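PDB 4MF5: glutathione S-transferase domain from Burkholderia graminis, which binds glutathione and probably transfers it to electrophilic substrates, as glutathione transferases of the Ure2p-like type do. Local coordinates for residues T24-F29 and A95-N100; W35-P40 and P66-L71; Q125-D130 and Y201-I206; G153-F158 and Y219-L224; V185-L190 and D229-Q234. All coordinates share one frame; numbering follows the deposited sequence. Where two conformers were deposited one is given.

Contact 1: T24-F29 and A95-N100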
# COMPACT_ATOMS: atom_id res chain seq x y z
N THR A 24 -16.92 22.36 18.64
CA THR A 24 -15.74 21.92 17.90
C THR A 24 -15.40 22.94 16.82
O THR A 24 -16.28 23.37 16.06
CB THR A 24 -15.96 20.50 17.29
OG1 THR A 24 -16.45 19.62 18.31
CG2 THR A 24 -14.64 19.91 16.65
N ASP A 25 -14.15 23.37 16.78
CA ASP A 25 -13.68 24.20 15.68
C ASP A 25 -12.49 23.54 15.00
O ASP A 25 -11.51 23.15 15.64
CB ASP A 25 -13.29 25.60 16.14
CG ASP A 25 -12.89 26.48 14.98
OD1 ASP A 25 -13.78 27.10 14.36
OD2 ASP A 25 -11.68 26.51 14.67
N LEU A 26 -12.58 23.44 13.67
CA LEU A 26 -11.56 22.80 12.85
C LEU A 26 -10.87 23.82 11.95
O LEU A 26 -10.21 23.46 10.98
CB LEU A 26 -12.20 21.70 12.02
CG LEU A 26 -12.65 20.52 12.86
CD1 LEU A 26 -13.44 19.55 11.98
CD2 LEU A 26 -11.47 19.84 13.55
N SER A 27 -11.00 25.10 12.30
CA SER A 27 -10.44 26.18 11.50
C SER A 27 -8.92 26.16 11.43
O SER A 27 -8.35 26.82 10.57
CB SER A 27 -10.91 27.54 12.02
OG SER A 27 -10.31 27.85 13.27
N ALA A 28 -8.25 25.39 12.30
CA ALA A 28 -6.80 25.22 12.17
C ALA A 28 -6.40 24.49 10.87
O ALA A 28 -5.25 24.55 10.45
CB ALA A 28 -6.24 24.46 13.37
N PHE A 29 -7.36 23.80 10.25
CA PHE A 29 -7.09 23.05 9.04
C PHE A 29 -7.58 23.84 7.83
O PHE A 29 -8.77 24.06 7.68
CB PHE A 29 -7.79 21.70 9.13
CG PHE A 29 -7.23 20.84 10.22
CD1 PHE A 29 -6.16 20.00 9.98
CD2 PHE A 29 -7.78 20.88 11.48
CE1 PHE A 29 -5.64 19.22 11.00
CE2 PHE A 29 -7.27 20.10 12.50
CZ PHE A 29 -6.19 19.29 12.26
N ALA A 95 -9.45 11.76 1.94
CA ALA A 95 -8.73 12.21 3.13
C ALA A 95 -9.77 12.50 4.20
O ALA A 95 -10.95 12.74 3.90
CB ALA A 95 -7.90 13.45 2.81
N ILE A 96 -9.34 12.45 5.46
CA ILE A 96 -10.21 12.72 6.60
C ILE A 96 -9.57 13.68 7.58
O ILE A 96 -8.34 13.81 7.65
CB ILE A 96 -10.59 11.41 7.36
CG1 ILE A 96 -9.37 10.74 7.99
CG2 ILE A 96 -11.36 10.47 6.45
CD1 ILE A 96 -9.70 9.74 9.06
N ILE A 97 -10.42 14.30 8.38
CA ILE A 97 -9.99 14.86 9.67
C ILE A 97 -10.95 14.33 10.72
O ILE A 97 -12.16 14.60 10.65
CB ILE A 97 -9.99 16.40 9.72
CG1 ILE A 97 -9.01 16.97 8.69
CG2 ILE A 97 -9.63 16.87 11.13
CD1 ILE A 97 -9.22 18.44 8.40
N ASP A 98 -10.43 13.54 11.66
CA ASP A 98 -11.25 13.09 12.79
C ASP A 98 -11.08 14.12 13.89
O ASP A 98 -9.99 14.21 14.45
CB ASP A 98 -10.84 11.71 13.26
CG ASP A 98 -11.76 11.16 14.33
OD1 ASP A 98 -12.68 11.91 14.77
OD2 ASP A 98 -11.57 9.99 14.73
N PRO A 99 -12.13 14.90 14.25
CA PRO A 99 -11.96 15.89 15.32
C PRO A 99 -11.63 15.25 16.66
O PRO A 99 -11.01 15.89 17.51
CB PRO A 99 -13.31 16.61 15.34
CG PRO A 99 -14.28 15.62 14.82
CD PRO A 99 -13.52 14.86 13.77
N ASN A 100 -12.06 14.01 16.86
CA ASN A 100 -11.72 13.37 18.12
C ASN A 100 -10.85 12.17 17.91
O ASN A 100 -11.22 11.01 17.89
CB ASN A 100 -12.94 13.12 18.94
CG ASN A 100 -13.63 14.40 19.31
OD1 ASN A 100 -14.74 14.63 18.86
ND2 ASN A 100 -12.98 15.25 20.07
O HOH W 1 -14.67 17.74 18.90
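The Phe29 ring lies against Ile97. On one face sits Ile97 CG2, 4.2 Å above the ring plane and displaced toward the rim. Ile97 CD1 lies 3.6 Å from both Phe29 CG and Phe29 CB, at the root of the ring. Ile97 CG2 is anti to the backbone N, while CG1 stands beside it (chi1 -62°) and carries CD1 to the phenylalanine. At the ring edge, in its plane, lies the carbonyl O of Leu26. The same oxygen accepts from Phe29 N at 3.0 Å and closes a type I turn. Leu26 CD2 packs on Pro99 CB at 4.1 Å. Thr24 CG2 meets that CB at 3.8 Å, the side chains crossing at about a right angle. A water bonds Thr24 OG1; its link to Asn100, modelled in two conformers, is doubtful. The loop before helix 31-34 is laid along the end of strand 95-98, which runs antiparallel to its neighbours 43-47 and 107-110. Leu26 touches Gln44 of the first, and Phe29 touches Pro108 of the second.

Contact 2: W35-P40 and P66-L71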
# COMPACT_ATOMS: atom_id res chain seq x y z
N TRP A 35 -14.33 23.48 2.32
CA TRP A 35 -15.41 22.60 2.72
C TRP A 35 -15.65 22.80 4.22
O TRP A 35 -15.17 22.03 5.05
CB TRP A 35 -15.11 21.13 2.41
CG TRP A 35 -15.00 20.83 0.95
CD1 TRP A 35 -16.02 20.56 0.09
CD2 TRP A 35 -13.80 20.71 0.19
NE1 TRP A 35 -15.53 20.31 -1.16
CE2 TRP A 35 -14.17 20.38 -1.12
CE3 TRP A 35 -12.45 20.83 0.50
CZ2 TRP A 35 -13.23 20.19 -2.13
CZ3 TRP A 35 -11.53 20.64 -0.49
CH2 TRP A 35 -11.92 20.32 -1.79
N PRO A 36 -16.40 23.86 4.59
CA PRO A 36 -16.65 24.11 6.01
C PRO A 36 -17.44 22.98 6.66
O PRO A 36 -18.26 22.33 6.03
CB PRO A 36 -17.49 25.40 6.00
CG PRO A 36 -17.33 25.99 4.69
CD PRO A 36 -16.97 24.91 3.73
N ALA A 37 -17.17 22.76 7.93
CA ALA A 37 -17.84 21.72 8.70
C ALA A 37 -19.16 22.23 9.26
O ALA A 37 -19.17 23.10 10.14
CB ALA A 37 -16.95 21.26 9.82
N ALA A 38 -20.26 21.71 8.74
CA ALA A 38 -21.57 21.99 9.36
C ALA A 38 -21.69 21.24 10.68
O ALA A 38 -22.48 21.62 11.55
CB ALA A 38 -22.69 21.58 8.45
N HIS A 39 -20.94 20.14 10.81
CA HIS A 39 -21.01 19.22 11.94
C HIS A 39 -19.59 18.92 12.42
O HIS A 39 -19.08 17.81 12.22
CB HIS A 39 -21.70 17.92 11.55
CG HIS A 39 -23.01 18.10 10.85
ND1 HIS A 39 -24.14 18.54 11.50
CD2 HIS A 39 -23.36 17.88 9.57
CE1 HIS A 39 -25.14 18.60 10.63
NE2 HIS A 39 -24.68 18.21 9.46
N PRO A 40 -18.92 19.91 13.04
CA PRO A 40 -17.51 19.76 13.36
C PRO A 40 -17.21 18.72 14.43
O PRO A 40 -16.04 18.41 14.65
CB PRO A 40 -17.08 21.16 13.80
CG PRO A 40 -18.36 21.79 14.28
CD PRO A 40 -19.41 21.26 13.36
N PRO A 66 -20.34 8.37 13.00
CA PRO A 66 -20.86 9.55 12.31
C PRO A 66 -19.80 10.21 11.45
O PRO A 66 -18.62 10.27 11.82
CB PRO A 66 -21.28 10.47 13.46
CG PRO A 66 -21.56 9.53 14.61
CD PRO A 66 -20.52 8.46 14.47
N TYR A 67 -20.22 10.75 10.32
CA TYR A 67 -19.29 11.49 9.49
C TYR A 67 -20.01 12.53 8.68
O TYR A 67 -21.23 12.44 8.45
CB TYR A 67 -18.48 10.55 8.59
CG TYR A 67 -19.24 9.87 7.47
CD1 TYR A 67 -20.05 8.77 7.74
CD2 TYR A 67 -19.13 10.29 6.16
CE1 TYR A 67 -20.71 8.08 6.72
CE2 TYR A 67 -19.79 9.63 5.14
CZ TYR A 67 -20.57 8.54 5.42
OH TYR A 67 -21.19 7.89 4.37
N GLU A 68 -19.26 13.53 8.23
CA GLU A 68 -19.76 14.59 7.39
C GLU A 68 -19.04 14.52 6.06
O GLU A 68 -17.84 14.80 6.00
CB GLU A 68 -19.52 15.96 8.04
CG GLU A 68 -20.10 17.10 7.22
CD GLU A 68 -19.97 18.47 7.84
OE1 GLU A 68 -19.56 18.56 9.00
OE2 GLU A 68 -20.30 19.46 7.14
N PRO A 69 -19.73 14.11 4.99
CA PRO A 69 -19.09 13.96 3.70
C PRO A 69 -19.01 15.29 2.96
O PRO A 69 -19.91 16.12 3.04
CB PRO A 69 -20.00 12.99 2.96
CG PRO A 69 -21.35 13.25 3.54
CD PRO A 69 -21.11 13.60 4.99
N HIS A 70 -17.94 15.45 2.21
CA HIS A 70 -17.69 16.62 1.38
C HIS A 70 -17.23 16.14 0.02
O HIS A 70 -16.26 15.38 -0.06
CB HIS A 70 -16.62 17.51 2.00
CG HIS A 70 -16.98 18.00 3.36
ND1 HIS A 70 -17.89 19.02 3.58
CD2 HIS A 70 -16.57 17.60 4.58
CE1 HIS A 70 -18.01 19.22 4.88
NE2 HIS A 70 -17.23 18.37 5.51
N LEU A 71 -17.90 16.60 -1.03
CA LEU A 71 -17.62 16.15 -2.37
C LEU A 71 -16.46 16.95 -2.96
O LEU A 71 -16.54 18.18 -3.15
CB LEU A 71 -18.86 16.33 -3.24
CG LEU A 71 -18.75 15.79 -4.66
CD1 LEU A 71 -18.72 14.28 -4.68
CD2 LEU A 71 -19.90 16.33 -5.51
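Glu68 and His70 reach from strand 67-71 to the loop 35-40. The strand is the second of the beta-alpha-beta unit formed by strand 43-47, helix 51-63 and strand 67-71, in the thioredoxin-like domain of a glutathione transferase. Ring contacts form one group. Trp35 CB sits over one face of the His70 imidazole, 4.0 Å from its centroid, a CH-pi contact. The five-membered ring of the indole and the imidazole meet obliquely, planes at 52°. Tyr46 lies nearly parallel to the imidazole. Van der Waals contact adds Trp35 CD1 against His70 CB at 3.6 Å. Hydrogen bonds form the other group. The extended Glu68 chain, with CG anti to the backbone N (chi1 -177°), presents its carboxylate to two successive backbone N-H groups. Ala38 N meets the syn lone pair of Glu68 OE2 at 2.8 Å. His39 N reaches Glu68 OE1 at 2.8 Å, from above the carboxylate plane. Glu68 OE1 also accepts from Gln44 NE2, and Gln44 OE1 bonds His70 NE2. The buried carboxylate is thus well satisfied. Finally, Trp35 NE1 makes a weak hydrogen bond to Leu71 O, 3.1 Å long and bent to 134°.

Contact 3: Q125-D130 and Y201-I206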
# COMPACT_ATOMS: atom_id res chain seq x y z
N GLN A 125 -13.42 -2.46 15.32
CA GLN A 125 -14.29 -3.19 14.42
C GLN A 125 -13.59 -3.51 13.11
O GLN A 125 -12.84 -2.70 12.60
CB GLN A 125 -15.54 -2.35 14.09
CG GLN A 125 -16.44 -2.08 15.27
CD GLN A 125 -17.62 -1.26 14.82
OE1 GLN A 125 -18.52 -1.77 14.12
NE2 GLN A 125 -17.61 0.02 15.18
N LEU A 126 -13.89 -4.69 12.56
CA LEU A 126 -13.54 -5.04 11.17
C LEU A 126 -12.05 -5.24 10.96
O LEU A 126 -11.54 -5.22 9.83
CB LEU A 126 -14.17 -4.07 10.15
CG LEU A 126 -15.69 -4.04 10.24
CD1 LEU A 126 -16.27 -3.07 9.24
CD2 LEU A 126 -16.31 -5.43 10.08
N ILE A 127 -11.36 -5.56 12.04
CA ILE A 127 -10.00 -6.07 11.98
C ILE A 127 -9.91 -7.14 13.05
O ILE A 127 -10.54 -7.01 14.09
CB ILE A 127 -8.96 -4.93 12.16
CG1 ILE A 127 -7.55 -5.39 11.77
CG2 ILE A 127 -9.03 -4.34 13.56
CD1 ILE A 127 -6.54 -4.27 11.70
N PRO A 128 -9.16 -8.23 12.83
CA PRO A 128 -9.04 -9.22 13.89
C PRO A 128 -8.43 -8.59 15.15
O PRO A 128 -7.60 -7.69 15.07
CB PRO A 128 -8.08 -10.25 13.29
CG PRO A 128 -8.33 -10.16 11.82
CD PRO A 128 -8.49 -8.68 11.60
N GLN A 129 -8.87 -9.07 16.29
CA GLN A 129 -8.34 -8.50 17.54
C GLN A 129 -7.16 -9.26 18.09
O GLN A 129 -6.52 -8.78 19.00
CB GLN A 129 -9.45 -8.29 18.56
CG GLN A 129 -10.50 -7.27 18.07
CD GLN A 129 -9.98 -5.83 18.03
OE1 GLN A 129 -9.48 -5.33 19.03
NE2 GLN A 129 -10.09 -5.16 16.88
N ASP A 130 -6.80 -10.39 17.46
CA ASP A 130 -5.58 -11.06 17.85
C ASP A 130 -4.43 -10.53 16.99
O ASP A 130 -4.62 -10.10 15.85
CB ASP A 130 -5.69 -12.57 17.69
CG ASP A 130 -5.80 -12.97 16.27
OD1 ASP A 130 -6.88 -12.75 15.68
OD2 ASP A 130 -4.77 -13.46 15.74
N TYR A 201 -15.79 -10.80 7.81
CA TYR A 201 -15.68 -9.65 6.92
C TYR A 201 -14.79 -8.60 7.59
O TYR A 201 -14.91 -8.38 8.79
CB TYR A 201 -17.10 -9.11 6.71
CG TYR A 201 -17.25 -7.83 5.94
CD1 TYR A 201 -17.09 -7.80 4.56
CD2 TYR A 201 -17.64 -6.66 6.58
CE1 TYR A 201 -17.33 -6.63 3.84
CE2 TYR A 201 -17.88 -5.50 5.88
CZ TYR A 201 -17.75 -5.50 4.50
OH TYR A 201 -18.06 -4.38 3.75
N SER A 202 -13.94 -7.95 6.81
CA SER A 202 -12.94 -7.07 7.39
C SER A 202 -12.56 -5.94 6.46
O SER A 202 -12.97 -5.88 5.29
CB SER A 202 -11.67 -7.87 7.73
OG SER A 202 -10.92 -8.17 6.55
N ILE A 203 -11.66 -5.09 6.94
CA ILE A 203 -11.08 -4.06 6.13
C ILE A 203 -10.38 -4.60 4.88
O ILE A 203 -10.23 -3.85 3.91
CB ILE A 203 -10.12 -3.14 6.93
CG1 ILE A 203 -8.94 -3.90 7.56
CG2 ILE A 203 -10.91 -2.33 7.94
CD1 ILE A 203 -7.91 -2.98 8.16
N ALA A 204 -9.90 -5.85 4.89
CA ALA A 204 -9.33 -6.38 3.66
C ALA A 204 -10.36 -6.45 2.53
O ALA A 204 -10.07 -6.15 1.37
CB ALA A 204 -8.71 -7.75 3.92
N ASP A 205 -11.57 -6.88 2.87
CA ASP A 205 -12.65 -6.95 1.88
C ASP A 205 -13.07 -5.56 1.43
O ASP A 205 -13.31 -5.30 0.24
CB ASP A 205 -13.84 -7.72 2.48
CG ASP A 205 -13.41 -9.06 3.05
OD1 ASP A 205 -12.98 -9.91 2.24
OD2 ASP A 205 -13.48 -9.20 4.29
N ILE A 206 -13.19 -4.65 2.39
CA ILE A 206 -13.58 -3.28 2.09
C ILE A 206 -12.56 -2.60 1.17
O ILE A 206 -12.94 -1.83 0.29
CB ILE A 206 -13.80 -2.50 3.40
CG1 ILE A 206 -14.99 -3.10 4.16
CG2 ILE A 206 -14.00 -1.02 3.11
CD1 ILE A 206 -15.18 -2.54 5.57
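Ile203 N donates to Leu126 O at 2.9 Å. The N-H points well at the oxygen (158°), and the donor lies in the carbonyl plane. It is the one hydrogen bond between the loop 125-130 and the start of helix 203-216. Ser202 CB also rests on this oxygen, at 3.4 Å. The two methyls of Leu126 part company beyond CG. Leu126 CD2 touches Tyr201 O at 3.5 Å and approaches Tyr201 CD2 obliquely, at 3.9 Å. Leu126 CD1 turns to Ile206 CD1, 3.9 Å away, the two chains meeting at about a right angle. Further along the loop, Ile127 CD1 touches Ile203 CD1 at 4.0 Å, the two chains crossing at a slant. Met59 of helix 51-63 and Leu116 of helix 112-123 extend this apolar cluster. Ser202 is the N-cap of the helix. Its OG stands between the backbone N and the carbonyl carbon (chi1 75°), where it accepts from Ala204 N at 3.0 Å. Ser202 N gives its hydrogen to the anti lone pair of Asp205 OD2. This is a capping box, a feature well known at this helix start in glutathione transferases. The chemistry has a clear result. The capping box serves the N-H groups of Ser202 and Ala204, while the loop carbonyl takes that of Ile203 between them. The buried helix start is therefore satisfied partly from within and partly by the loop after helix 112-123.

Contact 4: G153-F158 and Y219-L224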
# COMPACT_ATOMS: atom_id res chain seq x y z
N GLY A 153 -6.20 -0.10 -11.94
CA GLY A 153 -6.27 1.27 -12.39
C GLY A 153 -5.58 1.49 -13.72
O GLY A 153 -6.08 2.24 -14.57
N GLN A 154 -4.42 0.89 -13.93
CA GLN A 154 -3.72 1.05 -15.20
C GLN A 154 -4.51 0.37 -16.32
O GLN A 154 -4.59 0.88 -17.44
CB GLN A 154 -2.28 0.53 -15.19
CG GLN A 154 -1.36 1.14 -14.14
CD GLN A 154 -1.64 2.58 -13.92
OE1 GLN A 154 -1.37 3.43 -14.79
NE2 GLN A 154 -2.17 2.91 -12.75
N LEU A 155 -5.11 -0.79 -16.05
CA LEU A 155 -5.97 -1.42 -17.05
C LEU A 155 -7.13 -0.51 -17.39
O LEU A 155 -7.49 -0.33 -18.57
CB LEU A 155 -6.43 -2.79 -16.58
CG LEU A 155 -7.38 -3.52 -17.56
CD1 LEU A 155 -6.81 -3.51 -18.99
CD2 LEU A 155 -7.64 -4.93 -17.09
N GLY A 156 -7.76 0.08 -16.38
CA GLY A 156 -8.83 1.00 -16.64
C GLY A 156 -8.41 2.14 -17.56
O GLY A 156 -9.15 2.53 -18.48
N PHE A 157 -7.24 2.69 -17.30
CA PHE A 157 -6.74 3.75 -18.17
C PHE A 157 -6.59 3.25 -19.61
O PHE A 157 -7.16 3.82 -20.53
CB PHE A 157 -5.42 4.34 -17.69
CG PHE A 157 -4.90 5.37 -18.64
CD1 PHE A 157 -5.55 6.58 -18.76
CD2 PHE A 157 -3.85 5.09 -19.52
CE1 PHE A 157 -5.14 7.52 -19.68
CE2 PHE A 157 -3.43 6.03 -20.45
CZ PHE A 157 -4.08 7.24 -20.52
N PHE A 158 -5.83 2.18 -19.81
CA PHE A 158 -5.52 1.77 -21.17
C PHE A 158 -6.72 1.20 -21.91
O PHE A 158 -6.77 1.29 -23.13
CB PHE A 158 -4.32 0.84 -21.22
CG PHE A 158 -3.03 1.56 -20.94
CD1 PHE A 158 -2.50 2.44 -21.88
CD2 PHE A 158 -2.38 1.42 -19.72
CE1 PHE A 158 -1.34 3.14 -21.61
CE2 PHE A 158 -1.22 2.13 -19.46
CZ PHE A 158 -0.69 2.98 -20.40
N TYR A 219 -15.04 0.35 -15.49
CA TYR A 219 -13.94 0.20 -16.43
C TYR A 219 -14.26 -0.70 -17.61
O TYR A 219 -13.49 -0.73 -18.58
CB TYR A 219 -12.71 -0.35 -15.75
CG TYR A 219 -11.91 0.53 -14.87
CD1 TYR A 219 -12.05 1.90 -14.85
CD2 TYR A 219 -10.90 -0.04 -14.10
CE1 TYR A 219 -11.23 2.69 -14.04
CE2 TYR A 219 -10.08 0.73 -13.30
CZ TYR A 219 -10.26 2.09 -13.27
OH TYR A 219 -9.41 2.82 -12.46
N GLU A 220 -15.35 -1.46 -17.53
CA GLU A 220 -15.77 -2.31 -18.65
C GLU A 220 -14.70 -3.32 -19.06
O GLU A 220 -14.61 -3.68 -20.23
CB GLU A 220 -16.24 -1.48 -19.85
CG GLU A 220 -17.38 -0.55 -19.49
CD GLU A 220 -17.91 0.22 -20.68
OE1 GLU A 220 -18.15 -0.39 -21.73
OE2 GLU A 220 -18.10 1.44 -20.55
N ALA A 221 -13.94 -3.83 -18.08
CA ALA A 221 -12.84 -4.74 -18.33
C ALA A 221 -13.17 -6.19 -18.02
O ALA A 221 -12.29 -7.05 -18.04
CB ALA A 221 -11.57 -4.30 -17.60
N GLY A 222 -14.43 -6.49 -17.73
CA GLY A 222 -14.83 -7.83 -17.36
C GLY A 222 -14.67 -8.89 -18.41
O GLY A 222 -14.47 -10.06 -18.10
N GLU A 223 -14.79 -8.51 -19.69
CA GLU A 223 -14.55 -9.41 -20.79
C GLU A 223 -13.05 -9.65 -20.95
O GLU A 223 -12.61 -10.78 -21.15
CB GLU A 223 -15.18 -8.87 -22.07
CG GLU A 223 -15.06 -9.83 -23.25
CD GLU A 223 -15.62 -9.29 -24.55
OE1 GLU A 223 -15.92 -10.11 -25.43
OE2 GLU A 223 -15.74 -8.06 -24.71
N LEU A 224 -12.26 -8.59 -20.86
CA LEU A 224 -10.80 -8.75 -20.98
C LEU A 224 -10.25 -9.71 -19.93
O LEU A 224 -9.40 -10.54 -20.23
CB LEU A 224 -10.09 -7.42 -20.81
CG LEU A 224 -9.43 -6.54 -21.88
CD1 LEU A 224 -9.65 -7.00 -23.30
CD2 LEU A 224 -9.70 -5.04 -21.68
O HOH W 2 -7.30 4.76 -14.01
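The backbones come close where Gly156, on helix 131-161, meets Tyr219, with 5.2 Å between their CA atoms. Having no side chain, Gly156 lets the tyrosine ring lie directly on the helix. Gly156 CA stands over the centre of that ring, 3.4 Å from the centroid and only 11° off the normal, a clear CH-pi contact. One helical turn earlier, Gly153 CA lies 3.5 Å from Tyr219 OH. A water links the same two residues. It donates to Gly153 O at 2.9 Å and is bonded to Tyr219 OH at 3.3 Å. Leu155 carries the rest of the contact. Its CG lies anti to the backbone N (chi1 179°), which sends the methyls toward the other segment. Leu155 CD2 touches Ala221 CB at 4.0 Å, and Leu155 CD1 reaches Leu224 CD2 at 4.2 Å. Leu215 and Val176 add to this apolar patch. Beside it, Gln154 OE1 accepts from Tyr175 and Arg174 of the second subunit, so the helix also serves the dimer interface. Such packing belongs to the all-helical C-terminal domain of glutathione transferases, here with the Tyr219 side chain about 8 Å from bound glutathione.

Contact 5: V185-L190 and D229-Q234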
# COMPACT_ATOMS: atom_id res chain seq x y z
N VAL A 185 -4.92 -14.70 -7.58
CA VAL A 185 -4.48 -14.71 -6.18
C VAL A 185 -5.69 -14.61 -5.26
O VAL A 185 -5.83 -15.36 -4.29
CB VAL A 185 -3.49 -13.55 -5.89
CG1 VAL A 185 -3.13 -13.52 -4.41
CG2 VAL A 185 -2.23 -13.70 -6.73
N LEU A 186 -6.57 -13.67 -5.54
CA LEU A 186 -7.80 -13.53 -4.75
C LEU A 186 -8.65 -14.78 -4.80
O LEU A 186 -9.19 -15.21 -3.78
CB LEU A 186 -8.63 -12.34 -5.21
CG LEU A 186 -8.10 -10.97 -4.86
CD1 LEU A 186 -9.00 -9.91 -5.49
CD2 LEU A 186 -7.99 -10.74 -3.38
N GLU A 187 -8.77 -15.37 -5.99
CA GLU A 187 -9.58 -16.57 -6.19
C GLU A 187 -9.09 -17.73 -5.33
O GLU A 187 -9.87 -18.40 -4.64
CB GLU A 187 -9.57 -16.97 -7.66
CG GLU A 187 -10.38 -18.20 -7.98
CD GLU A 187 -11.86 -18.02 -7.77
OE1 GLU A 187 -12.32 -16.87 -7.70
OE2 GLU A 187 -12.57 -19.05 -7.68
N GLN A 188 -7.80 -17.99 -5.37
CA GLN A 188 -7.23 -19.05 -4.55
C GLN A 188 -7.35 -18.76 -3.07
O GLN A 188 -7.58 -19.66 -2.30
CB GLN A 188 -5.77 -19.31 -4.94
CG GLN A 188 -5.16 -20.48 -4.23
CD GLN A 188 -5.95 -21.76 -4.52
OE1 GLN A 188 -6.09 -22.14 -5.69
NE2 GLN A 188 -6.54 -22.37 -3.48
N ARG A 189 -7.21 -17.50 -2.68
CA ARG A 189 -7.35 -17.14 -1.29
C ARG A 189 -8.77 -17.36 -0.78
O ARG A 189 -9.00 -17.78 0.36
CB ARG A 189 -6.92 -15.69 -1.09
CG ARG A 189 -7.12 -15.17 0.31
CD ARG A 189 -6.28 -15.90 1.30
NE ARG A 189 -6.61 -15.44 2.60
CZ ARG A 189 -6.01 -15.86 3.71
NH1 ARG A 189 -6.44 -15.40 4.87
NH2 ARG A 189 -4.98 -16.70 3.64
N LEU A 190 -9.75 -17.06 -1.62
CA LEU A 190 -11.16 -17.17 -1.24
C LEU A 190 -11.67 -18.60 -1.28
O LEU A 190 -12.77 -18.86 -0.77
CB LEU A 190 -12.02 -16.26 -2.10
CG LEU A 190 -11.85 -14.78 -1.80
CD1 LEU A 190 -12.47 -13.97 -2.94
CD2 LEU A 190 -12.46 -14.38 -0.47
N ASP A 229 -14.14 -16.67 -14.78
CA ASP A 229 -13.12 -17.65 -14.46
C ASP A 229 -12.79 -17.67 -12.98
O ASP A 229 -11.99 -18.52 -12.55
CB ASP A 229 -11.83 -17.37 -15.24
CG ASP A 229 -11.93 -17.63 -16.72
OD1 ASP A 229 -12.93 -18.22 -17.15
OD2 ASP A 229 -11.00 -17.25 -17.45
N PHE A 230 -13.36 -16.77 -12.18
CA PHE A 230 -13.00 -16.61 -10.77
C PHE A 230 -14.29 -16.73 -9.94
O PHE A 230 -14.82 -15.73 -9.43
CB PHE A 230 -12.30 -15.26 -10.56
CG PHE A 230 -11.16 -15.05 -11.52
CD1 PHE A 230 -9.92 -15.65 -11.30
CD2 PHE A 230 -11.32 -14.26 -12.65
CE1 PHE A 230 -8.88 -15.47 -12.20
CE2 PHE A 230 -10.27 -14.09 -13.55
CZ PHE A 230 -9.05 -14.69 -13.31
N PRO A 231 -14.82 -17.94 -9.78
CA PRO A 231 -16.14 -18.09 -9.15
C PRO A 231 -16.16 -17.66 -7.67
O PRO A 231 -17.16 -17.10 -7.22
CB PRO A 231 -16.45 -19.58 -9.33
CG PRO A 231 -15.12 -20.23 -9.56
CD PRO A 231 -14.34 -19.21 -10.35
N ASN A 232 -15.11 -17.94 -6.91
CA ASN A 232 -15.07 -17.45 -5.54
C ASN A 232 -15.09 -15.92 -5.48
O ASN A 232 -15.75 -15.33 -4.63
CB ASN A 232 -13.86 -17.96 -4.79
CG ASN A 232 -13.95 -19.42 -4.46
OD1 ASN A 232 -14.77 -19.83 -3.62
ND2 ASN A 232 -13.09 -20.19 -5.03
N VAL A 233 -14.34 -15.27 -6.36
CA VAL A 233 -14.36 -13.81 -6.43
C VAL A 233 -15.78 -13.36 -6.77
O VAL A 233 -16.29 -12.40 -6.17
CB VAL A 233 -13.35 -13.27 -7.45
CG1 VAL A 233 -13.53 -11.77 -7.65
CG2 VAL A 233 -11.93 -13.57 -7.02
N GLN A 234 -16.44 -14.02 -7.72
CA GLN A 234 -17.79 -13.61 -8.08
C GLN A 234 -18.77 -13.76 -6.92
O GLN A 234 -19.64 -12.92 -6.74
CB GLN A 234 -18.29 -14.42 -9.29
CG GLN A 234 -17.48 -14.12 -10.55
CD GLN A 234 -18.22 -14.51 -11.80
OE1 GLN A 234 -18.67 -15.70 -11.97
NE2 GLN A 234 -18.40 -13.58 -12.66
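Glu187 folds its carboxylate onto the first turn of helix 231-242. Its CG is anti to the backbone N, and a bend at chi2 (66°) then turns the acid off its own helix toward Asn232 and Val233. Glu187 OE1 accepts from Val233 N at 2.9 Å on its syn side, somewhat out of the carboxylate plane. Glu187 OE2 takes two hydrogens. Asn232 N approaches its syn lone pair at 2.9 Å in a fairly straight bond. Asn232 ND2, also at 2.9 Å, comes from above the carboxylate plane in a bent bond (136°). Asn232 CG stands beside its backbone N, anti to the carbonyl carbon, and the amide plane lies 34° from that of the carboxylate. Asn232 ND2 has its stronger partner in Glu191 OE1, and Asn232 OD1 accepts from Arg235 NH2. Phe230, the N-cap residue, flanks the glutamate along its length. Phe230 CB lies 3.3 Å from Glu187 OE1, and its ring turns an edge to Glu187 CB. Apolar contacts continue along the helices. Leu190 CB packs on Asn232 CB at 3.7 Å, while Leu190 CD1 reaches Val233 CG2 at 4.1 Å. Three donors on two oxygens, together with the positive end of the helix dipole, would probably favour the charged carboxylate. The arrangement is a carboxylate from one helix accepting the first backbone N-H groups of another, joining helices 170-190 and 231-242 in the C-terminal domain of the glutathione transferase fold.

Contacts 1 and 2 belong to the N-terminal domain and contacts 4 and 5 to the helical C-terminal one. Contacts 1 and 2 lie 9 Å apart between centres, reach the same sheet and touch through Pro40. Along the chain, both segments of contact 2 fall between those of contact 1. Both close before contact 3 opens. Contact 3 joins the loop after helix 112-123 to helix 203-216, which touches helix 51-63. It thus sits where the two domains meet. Contacts 3, 4 and 5 interleave in sequence. Contacts 4 and 5, 18 Å apart between centres, tie C-terminal helices together. Contacts 1 and 5 are 40 Å apart between centres, on opposite sides of the chain's centre.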